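Local coordinates for Fe(2+) transporter FeoB (Methanocaldococcus jannaschii, PDB 2WJI), which probably transports ferrous iron across the cell membrane in a GTP-driven system, its G domain, the part in this structure, binding guanine nucleotide and magnesium, at residues A[18-21]-A[25-28]; A[42-47]-A[51-56]; A[142-147]-A[153-158]. All blocks are in the same frame, centred on the assembly; numbering follows the deposited sequence.

Contact 1: residues A[18-21]-A[25-28]. With GNP (phosphoaminophosphonic acid-guanylate ester), chain C.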
# COMPACT_ATOMS: atom_id res chain seq x y z
N THR A 18 -3.18 1.25 9.72
CA THR A 18 -3.02 2.68 9.98
C THR A 18 -3.36 3.50 8.73
O THR A 18 -4.07 4.50 8.80
CB THR A 18 -1.57 3.00 10.44
OG1 THR A 18 -1.27 2.28 11.64
CG2 THR A 18 -1.40 4.50 10.70
N ILE A 19 -2.85 3.05 7.59
CA ILE A 19 -3.13 3.72 6.33
C ILE A 19 -4.58 3.51 5.89
O ILE A 19 -5.23 4.44 5.42
CB ILE A 19 -2.13 3.30 5.24
CG1 ILE A 19 -0.78 3.96 5.52
CG2 ILE A 19 -2.65 3.66 3.85
CD1 ILE A 19 0.40 3.31 4.83
N PHE A 20 -5.11 2.30 6.07
CA PHE A 20 -6.51 2.02 5.76
C PHE A 20 -7.45 2.95 6.53
O PHE A 20 -8.31 3.59 5.92
CB PHE A 20 -6.85 0.55 6.03
CG PHE A 20 -8.26 0.18 5.68
CD1 PHE A 20 -8.60 -0.20 4.38
CD2 PHE A 20 -9.25 0.18 6.64
CE1 PHE A 20 -9.90 -0.55 4.06
CE2 PHE A 20 -10.56 -0.16 6.32
CZ PHE A 20 -10.88 -0.53 5.03
N ASN A 21 -7.29 3.05 7.85
CA ASN A 21 -8.08 4.00 8.64
C ASN A 21 -7.92 5.43 8.17
O ASN A 21 -8.90 6.16 8.03
CB ASN A 21 -7.71 3.94 10.13
CG ASN A 21 -8.10 5.23 10.88
OD1 ASN A 21 -7.26 6.09 11.16
ND2 ASN A 21 -9.39 5.37 11.18
N GLY A 25 -11.32 6.36 6.91
CA GLY A 25 -11.96 6.79 8.14
C GLY A 25 -12.58 5.65 8.93
O GLY A 25 -13.30 5.87 9.90
N GLU A 26 -12.29 4.42 8.51
CA GLU A 26 -12.80 3.23 9.19
C GLU A 26 -11.93 2.89 10.41
O GLU A 26 -10.80 3.35 10.52
CB GLU A 26 -12.84 2.03 8.23
CG GLU A 26 -13.75 2.23 7.02
CD GLU A 26 -15.22 2.23 7.39
OE1 GLU A 26 -15.56 1.68 8.45
OE2 GLU A 26 -16.03 2.78 6.61
N ASN A 27 -12.48 2.07 11.30
CA ASN A 27 -11.76 1.60 12.48
C ASN A 27 -11.04 2.74 13.20
O ASN A 27 -9.81 2.76 13.25
CB ASN A 27 -10.76 0.51 12.09
CG ASN A 27 -11.39 -0.57 11.23
OD1 ASN A 27 -12.47 -1.08 11.52
ND2 ASN A 27 -10.70 -0.93 10.15
N VAL A 28 -11.82 3.67 13.75
CA VAL A 28 -11.28 4.89 14.36
C VAL A 28 -10.26 4.65 15.48
O VAL A 28 -9.55 5.57 15.89
CB VAL A 28 -12.41 5.80 14.88
CG1 VAL A 28 -13.00 6.62 13.74
CG2 VAL A 28 -13.48 4.97 15.56
PG GNP C . -0.57 -6.42 10.28
O1G GNP C . -1.98 -6.31 9.80
O2G GNP C . 0.36 -7.09 9.28
O3G GNP C . -0.74 -7.18 11.57
N3B GNP C . 0.03 -4.97 10.64
PB GNP C . -0.22 -3.59 9.86
O1B GNP C . 0.52 -3.61 8.58
O2B GNP C . -1.66 -3.37 9.76
O3A GNP C . 0.38 -2.45 10.71
PA GNP C . -0.39 -1.44 11.60
O1A GNP C . -0.93 -0.36 10.74
O2A GNP C . -1.35 -2.12 12.50
O5' GNP C . 0.72 -0.79 12.49
C5' GNP C . 1.85 -1.56 12.89
C4' GNP C . 2.71 -0.76 13.85
O4' GNP C . 3.49 0.23 13.13
C3' GNP C . 1.93 0.01 14.91
O3' GNP C . 2.69 0.06 16.11
C2' GNP C . 1.84 1.39 14.30
O2' GNP C . 1.72 2.40 15.29
C1' GNP C . 3.20 1.50 13.64
N9 GNP C . 3.20 2.49 12.58
C8 GNP C . 2.28 2.61 11.56
N7 GNP C . 2.53 3.61 10.76
C5 GNP C . 3.68 4.20 11.29
C6 GNP C . 4.42 5.33 10.86
O6 GNP C . 4.20 6.06 9.88
N1 GNP C . 5.52 5.59 11.68
C2 GNP C . 5.85 4.85 12.80
N2 GNP C . 6.95 5.25 13.47
N3 GNP C . 5.17 3.79 13.21
C4 GNP C . 4.10 3.52 12.42

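Contact 2: residues A[42-47]-A[51-56]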
# COMPACT_ATOMS: atom_id res chain seq x y z
N GLU A 42 -12.68 -3.55 4.38
CA GLU A 42 -13.17 -2.89 3.18
C GLU A 42 -13.75 -1.52 3.50
O GLU A 42 -14.41 -1.34 4.52
CB GLU A 42 -14.22 -3.75 2.47
CG GLU A 42 -13.62 -4.78 1.53
CD GLU A 42 -14.67 -5.69 0.91
OE1 GLU A 42 -15.19 -6.56 1.64
OE2 GLU A 42 -14.95 -5.54 -0.30
N GLY A 43 -13.51 -0.56 2.61
CA GLY A 43 -13.99 0.80 2.80
C GLY A 43 -13.80 1.59 1.53
O GLY A 43 -13.55 1.01 0.47
N GLU A 44 -13.90 2.91 1.62
CA GLU A 44 -13.71 3.76 0.46
C GLU A 44 -13.40 5.20 0.85
O GLU A 44 -13.67 5.62 1.98
CB GLU A 44 -14.95 3.72 -0.45
CG GLU A 44 -16.22 4.23 0.22
CD GLU A 44 -17.45 4.19 -0.69
OE1 GLU A 44 -18.21 5.18 -0.71
OE2 GLU A 44 -17.66 3.17 -1.38
N PHE A 45 -12.79 5.94 -0.08
CA PHE A 45 -12.69 7.39 0.02
C PHE A 45 -12.99 8.01 -1.34
O PHE A 45 -12.98 7.33 -2.36
CB PHE A 45 -11.31 7.83 0.50
CG PHE A 45 -10.19 7.48 -0.45
CD1 PHE A 45 -9.78 8.39 -1.40
CD2 PHE A 45 -9.55 6.26 -0.37
CE1 PHE A 45 -8.74 8.08 -2.27
CE2 PHE A 45 -8.51 5.95 -1.23
CZ PHE A 45 -8.12 6.86 -2.18
N GLU A 46 -13.26 9.30 -1.32
CA GLU A 46 -13.57 10.05 -2.53
C GLU A 46 -12.40 11.00 -2.77
O GLU A 46 -11.85 11.55 -1.83
CB GLU A 46 -14.84 10.86 -2.28
CG GLU A 46 -15.68 11.15 -3.49
CD GLU A 46 -17.14 11.37 -3.12
OE1 GLU A 46 -17.83 10.38 -2.78
OE2 GLU A 46 -17.58 12.54 -3.16
N TYR A 47 -11.99 11.16 -4.02
CA TYR A 47 -10.96 12.15 -4.34
C TYR A 47 -11.17 12.75 -5.73
O TYR A 47 -11.26 12.02 -6.72
CB TYR A 47 -9.55 11.57 -4.21
CG TYR A 47 -8.47 12.59 -4.51
CD1 TYR A 47 -8.05 13.49 -3.54
CD2 TYR A 47 -7.88 12.65 -5.76
CE1 TYR A 47 -7.07 14.43 -3.82
CE2 TYR A 47 -6.90 13.59 -6.05
CZ TYR A 47 -6.50 14.47 -5.07
OH TYR A 47 -5.52 15.40 -5.36
N LYS A 51 -14.55 7.81 -6.87
CA LYS A 51 -14.64 6.97 -5.69
C LYS A 51 -13.61 5.84 -5.75
O LYS A 51 -13.41 5.23 -6.79
CB LYS A 51 -16.06 6.42 -5.53
CG LYS A 51 -16.20 5.48 -4.34
CD LYS A 51 -17.50 4.68 -4.41
CE LYS A 51 -18.69 5.51 -3.94
NZ LYS A 51 -19.85 4.64 -3.57
N PHE A 52 -12.96 5.59 -4.62
CA PHE A 52 -11.91 4.58 -4.54
C PHE A 52 -12.25 3.58 -3.44
O PHE A 52 -12.23 3.91 -2.25
CB PHE A 52 -10.55 5.25 -4.29
CG PHE A 52 -10.15 6.21 -5.38
CD1 PHE A 52 -9.25 5.82 -6.37
CD2 PHE A 52 -10.71 7.48 -5.46
CE1 PHE A 52 -8.89 6.70 -7.39
CE2 PHE A 52 -10.35 8.36 -6.48
CZ PHE A 52 -9.44 7.97 -7.44
N LYS A 53 -12.60 2.36 -3.85
CA LYS A 53 -12.92 1.29 -2.92
C LYS A 53 -11.62 0.60 -2.51
O LYS A 53 -10.83 0.18 -3.35
CB LYS A 53 -13.90 0.30 -3.56
CG LYS A 53 -15.22 0.93 -3.99
CD LYS A 53 -16.00 0.01 -4.93
CE LYS A 53 -17.26 0.70 -5.46
NZ LYS A 53 -18.05 -0.19 -6.36
N VAL A 54 -11.42 0.48 -1.20
CA VAL A 54 -10.15 -0.02 -0.67
C VAL A 54 -10.34 -1.34 0.06
O VAL A 54 -11.26 -1.49 0.87
CB VAL A 54 -9.51 1.00 0.29
CG1 VAL A 54 -8.13 0.52 0.74
CG2 VAL A 54 -9.42 2.38 -0.37
N VAL A 55 -9.47 -2.30 -0.25
CA VAL A 55 -9.43 -3.55 0.48
C VAL A 55 -8.04 -3.76 1.08
O VAL A 55 -7.02 -3.56 0.40
CB VAL A 55 -9.80 -4.76 -0.41
CG1 VAL A 55 -8.82 -4.89 -1.55
CG2 VAL A 55 -9.84 -6.04 0.41
N ASP A 56 -8.00 -4.14 2.36
CA ASP A 56 -6.77 -4.33 3.09
C ASP A 56 -6.49 -5.83 3.11
O ASP A 56 -7.21 -6.58 3.77
CB ASP A 56 -6.94 -3.80 4.52
CG ASP A 56 -5.62 -3.63 5.26
OD1 ASP A 56 -4.56 -3.98 4.70
OD2 ASP A 56 -5.65 -3.15 6.42

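Contact 3: residues A[142-147]-A[153-158]. Unlike the reference sequence in segment 153-158: Glu154 (reference Asp). With GNP (phosphoaminophosphonic acid-guanylate ester), chain C.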
# COMPACT_ATOMS: atom_id res chain seq x y z
N VAL A 142 5.48 6.98 -2.94
CA VAL A 142 4.92 8.03 -2.09
C VAL A 142 5.46 7.93 -0.67
O VAL A 142 5.12 6.99 0.06
CB VAL A 142 3.39 7.94 -2.04
CG1 VAL A 142 2.82 9.11 -1.24
CG2 VAL A 142 2.81 7.91 -3.44
N PRO A 143 6.28 8.90 -0.25
CA PRO A 143 6.81 8.89 1.11
C PRO A 143 5.76 9.35 2.12
O PRO A 143 5.14 10.38 1.91
CB PRO A 143 7.96 9.91 1.06
CG PRO A 143 8.19 10.20 -0.40
CD PRO A 143 6.89 9.95 -1.08
N LEU A 144 5.57 8.61 3.20
CA LEU A 144 4.63 9.08 4.21
C LEU A 144 4.93 8.61 5.62
O LEU A 144 5.78 7.74 5.83
CB LEU A 144 3.19 8.73 3.82
CG LEU A 144 2.76 7.27 3.73
CD1 LEU A 144 1.25 7.18 3.75
CD2 LEU A 144 3.32 6.60 2.48
N SER A 145 4.24 9.20 6.58
CA SER A 145 4.28 8.73 7.96
C SER A 145 2.84 8.66 8.44
O SER A 145 2.30 9.64 8.96
CB SER A 145 5.10 9.67 8.84
OG SER A 145 6.41 9.84 8.33
N ALA A 146 2.23 7.50 8.27
CA ALA A 146 0.79 7.35 8.44
C ALA A 146 0.29 7.53 9.86
O ALA A 146 -0.83 8.01 10.08
CB ALA A 146 0.33 6.00 7.89
N ALA A 147 1.11 7.16 10.84
CA ALA A 147 0.74 7.34 12.24
C ALA A 147 0.73 8.82 12.62
O ALA A 147 0.06 9.21 13.58
CB ALA A 147 1.68 6.55 13.14
N GLU A 153 -2.80 12.77 1.91
CA GLU A 153 -3.41 13.39 0.74
C GLU A 153 -2.53 13.17 -0.48
O GLU A 153 -3.03 13.03 -1.59
CB GLU A 153 -3.70 14.90 0.93
CG GLU A 153 -4.16 15.57 -0.38
CD GLU A 153 -4.73 16.99 -0.23
OE1 GLU A 153 -4.24 17.79 0.60
OE2 GLU A 153 -5.67 17.31 -0.99
N GLU A 154 -1.21 13.14 -0.28
CA GLU A 154 -0.31 12.81 -1.39
C GLU A 154 -0.62 11.42 -1.91
O GLU A 154 -0.66 11.20 -3.12
CB GLU A 154 1.16 12.90 -0.97
CG GLU A 154 1.68 14.32 -0.96
CD GLU A 154 1.08 15.11 0.17
OE1 GLU A 154 0.48 16.18 -0.08
OE2 GLU A 154 1.19 14.63 1.32
N LEU A 155 -0.86 10.49 -0.99
CA LEU A 155 -1.19 9.12 -1.36
C LEU A 155 -2.50 9.08 -2.14
O LEU A 155 -2.57 8.43 -3.18
CB LEU A 155 -1.28 8.21 -0.13
CG LEU A 155 -1.57 6.71 -0.40
CD1 LEU A 155 -0.60 6.14 -1.43
CD2 LEU A 155 -1.51 5.90 0.90
N LYS A 156 -3.52 9.78 -1.66
CA LYS A 156 -4.80 9.84 -2.39
C LYS A 156 -4.59 10.40 -3.80
O LYS A 156 -5.24 9.97 -4.76
CB LYS A 156 -5.82 10.70 -1.66
CG LYS A 156 -6.40 10.06 -0.40
CD LYS A 156 -7.32 11.04 0.30
CE LYS A 156 -8.10 10.39 1.42
NZ LYS A 156 -8.93 11.40 2.14
N LYS A 157 -3.69 11.35 -3.92
CA LYS A 157 -3.45 11.98 -5.21
C LYS A 157 -2.69 11.05 -6.14
O LYS A 157 -3.04 10.92 -7.32
CB LYS A 157 -2.71 13.31 -5.05
CG LYS A 157 -2.29 13.96 -6.35
CD LYS A 157 -1.76 15.37 -6.12
CE LYS A 157 -0.74 15.77 -7.18
NZ LYS A 157 -1.35 15.93 -8.52
N ALA A 158 -1.65 10.41 -5.62
CA ALA A 158 -0.86 9.48 -6.40
C ALA A 158 -1.73 8.33 -6.86
O ALA A 158 -1.62 7.89 -8.01
CB ALA A 158 0.31 8.96 -5.59
PG GNP C . -0.57 -6.42 10.28
O1G GNP C . -1.98 -6.31 9.80
O2G GNP C . 0.36 -7.09 9.28
O3G GNP C . -0.74 -7.18 11.57
N3B GNP C . 0.03 -4.97 10.64
PB GNP C . -0.22 -3.59 9.86
O1B GNP C . 0.52 -3.61 8.58
O2B GNP C . -1.66 -3.37 9.76
O3A GNP C . 0.38 -2.45 10.71
PA GNP C . -0.39 -1.44 11.60
O1A GNP C . -0.93 -0.36 10.74
O2A GNP C . -1.35 -2.12 12.50
O5' GNP C . 0.72 -0.79 12.49
C5' GNP C . 1.85 -1.56 12.89
C4' GNP C . 2.71 -0.76 13.85
O4' GNP C . 3.49 0.23 13.13
C3' GNP C . 1.93 0.01 14.91
O3' GNP C . 2.69 0.06 16.11
C2' GNP C . 1.84 1.39 14.30
O2' GNP C . 1.72 2.40 15.29
C1' GNP C . 3.20 1.50 13.64
N9 GNP C . 3.20 2.49 12.58
C8 GNP C . 2.28 2.61 11.56
N7 GNP C . 2.53 3.61 10.76
C5 GNP C . 3.68 4.20 11.29
C6 GNP C . 4.42 5.33 10.86
O6 GNP C . 4.20 6.06 9.88
N1 GNP C . 5.52 5.59 11.68
C2 GNP C . 5.85 4.85 12.80
N2 GNP C . 6.95 5.25 13.47
N3 GNP C . 5.17 3.79 13.21
C4 GNP C . 4.10 3.52 12.42

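Contact 1: residues A[18-21]-A[25-28]
Asn21 and Phe20 meet residues 25-27 in a local contact at the surface, where helix 16-24 ends and the loop toward strand 42-47 begins. Two hydrogen bonds hold it. The backbone N of Gly25 donates to Asn21 O at 2.7 Å, a bond in the last turn of the helix. Gly25 then leaves helical geometry with positive phi (78°), which favours glycine. The second bond comes from a side chain. Asn21 ND2 donates to Glu26 O at 2.6 Å, and the N-H points almost straight at the oxygen (168°). The acceptor lies in the amide plane of Asn21 but the donor is tilted from the carbonyl plane of Glu26. This bond probably helps to set the rotation of the amide.

With CG anti to the backbone N (chi1 -178°), the Phe20 ring reaches over to the loop. Phe20 CE2 lies 3.7 Å from Glu26 CB. Asn27 ND2 is 3.9 Å from Phe20 CE2. Asn27 has its polar tie elsewhere, from OD1 to the backbone N of Lys40. At the start of segment 18-21, Thr18 binds the nucleotide. Thr18 N donates to O1A of GNP at 2.9 Å. Thr18 OG1 donates to the same GNP O1A at 2.8 Å.

Asn21 and Gly25 also belong to magnesium-binding sites. The arrangement is a glycine-terminated helix end, on the helix that follows the P-loop of a G domain.

Contact 2: residues A[42-47]-A[51-56]
Phe45 CG sits between its backbone N and carbonyl carbon (chi1 64°), which lays its ring against the cross-strand partner Phe52. Phe52 CG is anti to the carbonyl carbon (chi1 -60°), and its ring runs out beside Tyr47. The ring planes end nearly parallel, at 8°, but they are slid apart and barely overlap, with the Phe45 and Phe52 centroids 5.1 Å apart. It is Phe52 CB that covers a face of the Phe45 ring, 3.8 Å from its centroid, as a CH-pi contact. Val54 CG2 reaches Phe45 CE2 at 3.8 Å. At the edge of the Phe52 ring lie Phe45 O and Tyr47 O.

The backbones run antiparallel. Gly43 pairs with Val54 and Phe45 with Phe52, both as hydrogen-bonded pairs. Gly43 N donates to Val54 O at 3.0 Å, and Val54 N returns a bond to Gly43 O at 2.8 Å. Phe45 and Phe52 exchange bonds in the same way.

The other face carries charge. Glu44 extends its chain across Lys51, which bends back at its third torsion. Lys51 NZ lies 3.3 Å from Glu44 OE1 in a salt bridge, and its hydrogen bond to Glu44 OE2 is weak.

On the aromatic face, Phe45 touches Lys156 and Phe52 touches Ser160, both of helix 152-162. Replacing Phe45 by an alanine would probably leave Phe52 CB without the ring face it sits on and Val54 CG2 without its neighbour, and open a gap beside Lys156.

On its other side strand 50-56 bonds through its backbone to strand 3-9. The pair is thus the antiparallel beta hairpin at one edge of the G-domain sheet, ending at Asp56 of a predicted GTP-binding segment.

Contact 3: residues A[142-147]-A[153-158]
Val142 points toward segment 153-158 of helix 152-162, and its two methyls are shared between neighbouring turns. Val142 CG2 meets Ala158 CB at 3.5 Å, tighter than usual van der Waals contact. Val142 CG1, anti to the backbone N (chi1 -175°), faces the helix backbone instead. Val142 CG1 lies 3.9 Å from Leu155 N. Glu154 CB is 4.1 Å from Val142 CG1. Of Glu154, a position that differs from the reference sequence, CB makes this contact. Ala158 directs its methyl at the strand, and so short a side chain probably allows the close approach here.

Leu144 lies two residues on and also points at the helix. Leu144 and Leu155 meet at an oblique angle, branch against branch, with CD1 of Leu144 4.2 Å from CD2 of Leu155. Leu155 also offers CD1 to Val142 CG2, at 4.3 Å. Leu144 and Leu155 are buried. Behind the contact, Leu144 touches Ala114 and Asn116 of strand 111-116, and Leu155 touches Ile19 of helix 16-24.

Beyond Leu144 the chain moves away from helix 152-162 and turns to the nucleotide. Ser145, Ala146 and Ala147 form a GTP-binding segment next to the guanine. Ala147 N donates a weak hydrogen bond to O6 of GNP at 3.4 Å, while Ala147 CB lies 3.6 Å from C5 of the base. Ala146 N is hydrogen-bonded to Asn116 OD1.

The side-chain contacts between the segments are between carbon groups, mostly methyls, with no polar bond between the segments. Val142 CG1 also packs on the helix backbone. Directional bonding is left to the backbone next to strand 111-116 and to the residues at the guanine. The contact therefore rests on close fit and on the burial of carbon.

How the contacts relate
Helix 16-24 ties the three contacts together. From contact 1, Phe20 packs on the hairpin of contact 2, with Phe20 CZ 3.6 Å from Gly43 N and Phe20 CE1 3.6 Å from Val54 O. Ile19 serves contact 3. Ile19 CG1 lies 3.3 Å from Ala146 CB, and Ile19 CG2 3.9 Å from Leu155 CD2. Contacts 2 and 3 meet where Tyr47 OH lies 3.5 Å from Lys157 CB and Phe45 CE1 3.6 Å from Lys156 CG, although they involve opposite edge strands of the same sheet. Contacts 1 and 3 both touch GNP, one at the alpha-phosphate and one at the guanine. The side chain of Val54 in contact 2 stays about 12 Å from GNP and from the bound magnesium.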